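Local coordinates for LacI family transcription regulator (Bifidobacterium animalis subsp. lactis, PDB 4O5A), which probably binds operator DNA through its LacI-type N-terminal domain and adjusts transcription in response to a small-molecule effector held by its periplasmic-binding-protein-like core, at residues E238-L243 and T251-D256; V259-G264 and P295-L300. All blocks are in the same frame, centred on the assembly; numbering follows the deposited sequence.

In the fold
Both contacts lie in the subdomain built round the mixed sheet, on the C-terminal side of the chain. Coming from the N terminus, contact 1 joins helix 233-245 to strand 252-255 and closes a short loop, with seven residues between its segments. The chain then enters helix 258-271, and contact 2 ties its first turns to Ile297, on the approach to strand 298-301, across a longer loop of thirty residues that includes strand 280-284 and helix 288-292. The loops follow in series and neither nests nor crosses. Their centres are about 11 Å apart, and Tyr255 links them: its OH lies 3.5 Å from Gly264 CA, its CG 3.5 Å from Ala261 CA.

Contact 1 (E238-L243 and T251-D256); sequences EATKRL and TAIIYD
Thr240 and Ile253 mark the closest backbone register, with their CA atoms 8.3 Å apart, where the helix segment runs nearly antiparallel to strand 252-255 (160° between directions, axes 10.9 Å apart). The polar link is a hydrogen bond from Tyr255 OH to Thr240 OG1, 2.8 Å long. OG1 sits at the edge of the phenol ring, in its plane, and the two side chains cross at about a right angle. A chi1 of -55° keeps Thr240 OG1 beside its own backbone N, where it also bonds to Gly236 O one helical turn back; one buried hydroxyl thus serves as acceptor for the tyrosine and donor to a carbonyl. The same rotation directs Thr240 CG2 to Tyr255 OH, 3.4 Å away. Helix 233-245 forms the crossover of a beta-alpha-beta unit: it joins parallel strands 223-224 and 252-255 and passes over strand 193-197, where Ala239 and Leu243 rest on Val197. Leu243 CD1 meets Ile253 CD1 at 4.0 Å, the isoleucine reaching toward the helix. On the strand, Ile253 CG2 lies 3.4 Å above the plane of the Tyr255 ring, offset toward its rim. A phenylalanine in place of Tyr255 would probably keep much of this ring packing but leave the Thr240 hydroxyl without its donor.

Contact 2 (V259-G264 and P295-L300); sequences VMALAG and PPITAL
Ile297 reaches from the approach to strand 298-301 to the first turns of helix 258-271, meeting Ala261 and Leu262. The setting is the alpha/beta sandwich of the periplasmic-binding-protein-like subdomain: the helix connects parallel strands 252-255 and 280-284, and Ile297 approaches it from one strand further along the sheet. The nearest backbone pair, Ala261 and Ile297, has its CA atoms 7.8 Å apart, a gap that the isoleucine spans largely by itself. Its CG1 lies beside its own backbone N (chi1 -61°), and the chain then runs on extended to CD1 (chi2 176°), which carries the methyl up to the helix surface. There CD1 packs against main chain as much as side chain, 4.0 Å from Ala261 C and 3.9 Å from Leu262 N. The second branch contributes too: Ala261 CB points toward the strand segment and meets both methyls, standing 4.2 Å from Ile297 CD1 and 4.3 Å from Ile297 CG2. No hydrogen bond crosses between the segments, so the contact is apolar packing of buried residues. The backbone of Ile297 is held independently, by a main-chain bond with Asn290 and by Arg337 NH1 on its carbonyl oxygen. Helix 258-271 also borders the dimer interface, where Leu262 packs on Ala292 of the second subunit and Val259 on Phe288 of that subunit. Leu262 meets the isoleucine mainly through its backbone N and CA, with its CB 4.5 Å from Ile297 CD1. With CG anti to the backbone N (chi1 178°), CG stands back from the isoleucine tip, but one branch returns alongside it, Leu262 CD1 lying 4.6 Å from Ile297 CD1.

Contact 1 (E238-L243 and T251-D256)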
# COMPACT_ATOMS: atom_id res chain seq x y z
N GLU A 238 -3.36 15.76 14.92
CA GLU A 238 -3.09 16.37 16.22
C GLU A 238 -1.93 17.35 16.09
O GLU A 238 -1.97 18.48 16.59
CB GLU A 238 -2.72 15.28 17.22
CG GLU A 238 -2.25 15.77 18.56
CD GLU A 238 -1.95 14.61 19.50
OE1 GLU A 238 -0.96 13.89 19.27
OE2 GLU A 238 -2.73 14.41 20.45
N ALA A 239 -0.87 16.91 15.40
CA ALA A 239 0.29 17.76 15.18
C ALA A 239 -0.06 19.00 14.38
O ALA A 239 0.45 20.09 14.65
CB ALA A 239 1.41 16.97 14.47
N THR A 240 -0.93 18.85 13.38
CA THR A 240 -1.33 20.00 12.56
C THR A 240 -2.14 21.01 13.36
O THR A 240 -1.89 22.21 13.29
CB THR A 240 -2.12 19.56 11.31
OG1 THR A 240 -1.35 18.60 10.58
CG2 THR A 240 -2.39 20.78 10.41
N LYS A 241 -3.11 20.52 14.13
CA LYS A 241 -3.87 21.38 15.03
C LYS A 241 -2.94 22.18 15.94
O LYS A 241 -3.13 23.38 16.16
CB LYS A 241 -4.82 20.54 15.89
CG LYS A 241 -6.06 20.04 15.17
CD LYS A 241 -6.99 19.35 16.17
CE LYS A 241 -8.28 18.89 15.51
NZ LYS A 241 -9.33 18.55 16.51
N ARG A 242 -1.93 21.50 16.47
CA ARG A 242 -0.96 22.16 17.34
C ARG A 242 -0.18 23.25 16.59
O ARG A 242 -0.06 24.37 17.09
CB ARG A 242 -0.01 21.14 17.94
CG ARG A 242 1.10 21.73 18.79
CD ARG A 242 1.81 20.63 19.56
NE ARG A 242 3.08 21.05 20.14
CZ ARG A 242 3.77 20.30 20.99
NH1 ARG A 242 3.31 19.11 21.35
NH2 ARG A 242 4.92 20.74 21.49
N LEU A 243 0.34 22.93 15.42
CA LEU A 243 1.10 23.91 14.63
C LEU A 243 0.26 25.11 14.21
O LEU A 243 0.73 26.25 14.23
CB LEU A 243 1.72 23.25 13.40
CG LEU A 243 2.82 22.24 13.74
CD1 LEU A 243 3.16 21.41 12.52
CD2 LEU A 243 4.06 22.97 14.27
N THR A 251 3.61 29.01 7.75
CA THR A 251 2.90 29.17 6.48
C THR A 251 3.05 27.95 5.57
O THR A 251 2.43 27.87 4.51
CB THR A 251 3.32 30.46 5.73
OG1 THR A 251 4.75 30.48 5.55
CG2 THR A 251 2.90 31.70 6.51
N ALA A 252 3.92 27.01 5.96
CA ALA A 252 4.06 25.77 5.21
C ALA A 252 4.41 24.66 6.18
O ALA A 252 5.14 24.88 7.15
CB ALA A 252 5.14 25.92 4.12
N ILE A 253 3.86 23.47 5.92
CA ILE A 253 4.16 22.28 6.70
C ILE A 253 4.55 21.15 5.77
O ILE A 253 3.87 20.89 4.77
CB ILE A 253 2.95 21.86 7.59
CG1 ILE A 253 2.61 23.00 8.55
CG2 ILE A 253 3.30 20.61 8.41
CD1 ILE A 253 1.28 22.79 9.27
N ILE A 254 5.67 20.51 6.08
CA ILE A 254 6.12 19.33 5.35
C ILE A 254 5.84 18.08 6.20
O ILE A 254 6.25 18.01 7.36
CB ILE A 254 7.62 19.43 5.04
CG1 ILE A 254 7.88 20.65 4.14
CG2 ILE A 254 8.10 18.16 4.36
CD1 ILE A 254 9.33 20.85 3.78
N TYR A 255 5.15 17.11 5.62
CA TYR A 255 4.82 15.88 6.34
C TYR A 255 5.66 14.70 5.86
O TYR A 255 5.86 14.54 4.66
CB TYR A 255 3.36 15.52 6.11
CG TYR A 255 2.41 16.55 6.67
CD1 TYR A 255 1.82 16.36 7.91
CD2 TYR A 255 2.11 17.70 5.96
CE1 TYR A 255 0.94 17.31 8.44
CE2 TYR A 255 1.22 18.65 6.47
CZ TYR A 255 0.65 18.45 7.70
OH TYR A 255 -0.20 19.40 8.20
N ASP A 256 6.07 13.85 6.80
CA ASP A 256 6.91 12.70 6.46
C ASP A 256 6.18 11.58 5.72
O ASP A 256 6.80 10.65 5.23
CB ASP A 256 7.62 12.14 7.71
CG ASP A 256 8.98 12.81 7.96
OD1 ASP A 256 9.19 13.93 7.46
OD2 ASP A 256 9.81 12.21 8.68

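Contact 2 (V259-G264 and P295-L300)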
# COMPACT_ATOMS: atom_id res chain seq x y z
N VAL A 259 -0.34 10.14 4.10
CA VAL A 259 -1.56 10.09 4.91
C VAL A 259 -1.62 11.24 5.91
O VAL A 259 -2.69 11.82 6.16
CB VAL A 259 -1.71 8.74 5.66
CG1 VAL A 259 -1.97 7.62 4.69
CG2 VAL A 259 -0.48 8.44 6.47
N MSE A 260 -0.48 11.61 6.47
CA MSE A 260 -0.49 12.74 7.41
C MSE A 260 -0.65 14.08 6.69
O MSE A 260 -1.28 15.00 7.24
CB MSE A 260 0.75 12.74 8.32
CG MSE A 260 0.80 11.52 9.22
SE MSE A 260 2.03 11.74 10.71
CE MSE A 260 3.67 11.93 9.73
N ALA A 261 -0.09 14.21 5.49
CA ALA A 261 -0.29 15.42 4.69
C ALA A 261 -1.77 15.61 4.38
O ALA A 261 -2.32 16.71 4.51
CB ALA A 261 0.57 15.40 3.40
N LEU A 262 -2.42 14.52 4.00
CA LEU A 262 -3.86 14.58 3.75
C LEU A 262 -4.64 14.92 5.03
O LEU A 262 -5.53 15.77 5.01
CB LEU A 262 -4.36 13.25 3.16
CG LEU A 262 -5.87 13.20 2.92
CD1 LEU A 262 -6.24 14.22 1.86
CD2 LEU A 262 -6.25 11.81 2.44
N ALA A 263 -4.31 14.26 6.13
CA ALA A 263 -4.99 14.51 7.41
C ALA A 263 -4.81 15.96 7.83
O ALA A 263 -5.74 16.61 8.33
CB ALA A 263 -4.46 13.56 8.49
N GLY A 264 -3.60 16.47 7.62
CA GLY A 264 -3.29 17.87 7.91
C GLY A 264 -4.02 18.85 7.01
O GLY A 264 -4.51 19.88 7.47
N PRO A 295 -6.81 20.61 -2.09
CA PRO A 295 -6.31 20.43 -3.46
C PRO A 295 -5.23 19.35 -3.53
O PRO A 295 -4.73 18.89 -2.49
CB PRO A 295 -5.69 21.80 -3.76
CG PRO A 295 -5.17 22.24 -2.42
CD PRO A 295 -6.23 21.81 -1.46
N PRO A 296 -4.89 18.93 -4.75
CA PRO A 296 -3.81 17.94 -4.89
C PRO A 296 -2.51 18.41 -4.23
O PRO A 296 -2.15 19.60 -4.25
CB PRO A 296 -3.66 17.81 -6.40
CG PRO A 296 -5.03 18.13 -6.93
CD PRO A 296 -5.53 19.24 -6.04
N ILE A 297 -1.80 17.46 -3.63
CA ILE A 297 -0.70 17.76 -2.72
C ILE A 297 0.67 17.59 -3.38
O ILE A 297 1.00 16.53 -3.92
CB ILE A 297 -0.81 16.88 -1.45
CG1 ILE A 297 -2.13 17.17 -0.70
CG2 ILE A 297 0.38 17.12 -0.52
CD1 ILE A 297 -2.35 16.28 0.53
N THR A 298 1.46 18.67 -3.31
CA THR A 298 2.84 18.70 -3.81
C THR A 298 3.65 17.65 -3.06
O THR A 298 3.56 17.54 -1.83
CB THR A 298 3.43 20.08 -3.56
OG1 THR A 298 2.80 21.02 -4.43
CG2 THR A 298 4.93 20.07 -3.80
N ALA A 299 4.45 16.86 -3.77
CA ALA A 299 5.09 15.71 -3.14
C ALA A 299 6.53 15.53 -3.61
O ALA A 299 6.83 15.74 -4.77
CB ALA A 299 4.34 14.45 -3.45
N LEU A 300 7.38 15.08 -2.69
CA LEU A 300 8.73 14.66 -3.02
C LEU A 300 8.58 13.19 -3.37
O LEU A 300 8.24 12.37 -2.51
CB LEU A 300 9.64 14.88 -1.81
CG LEU A 300 11.16 14.84 -2.01
CD1 LEU A 300 11.60 13.44 -2.40
CD2 LEU A 300 11.60 15.87 -3.05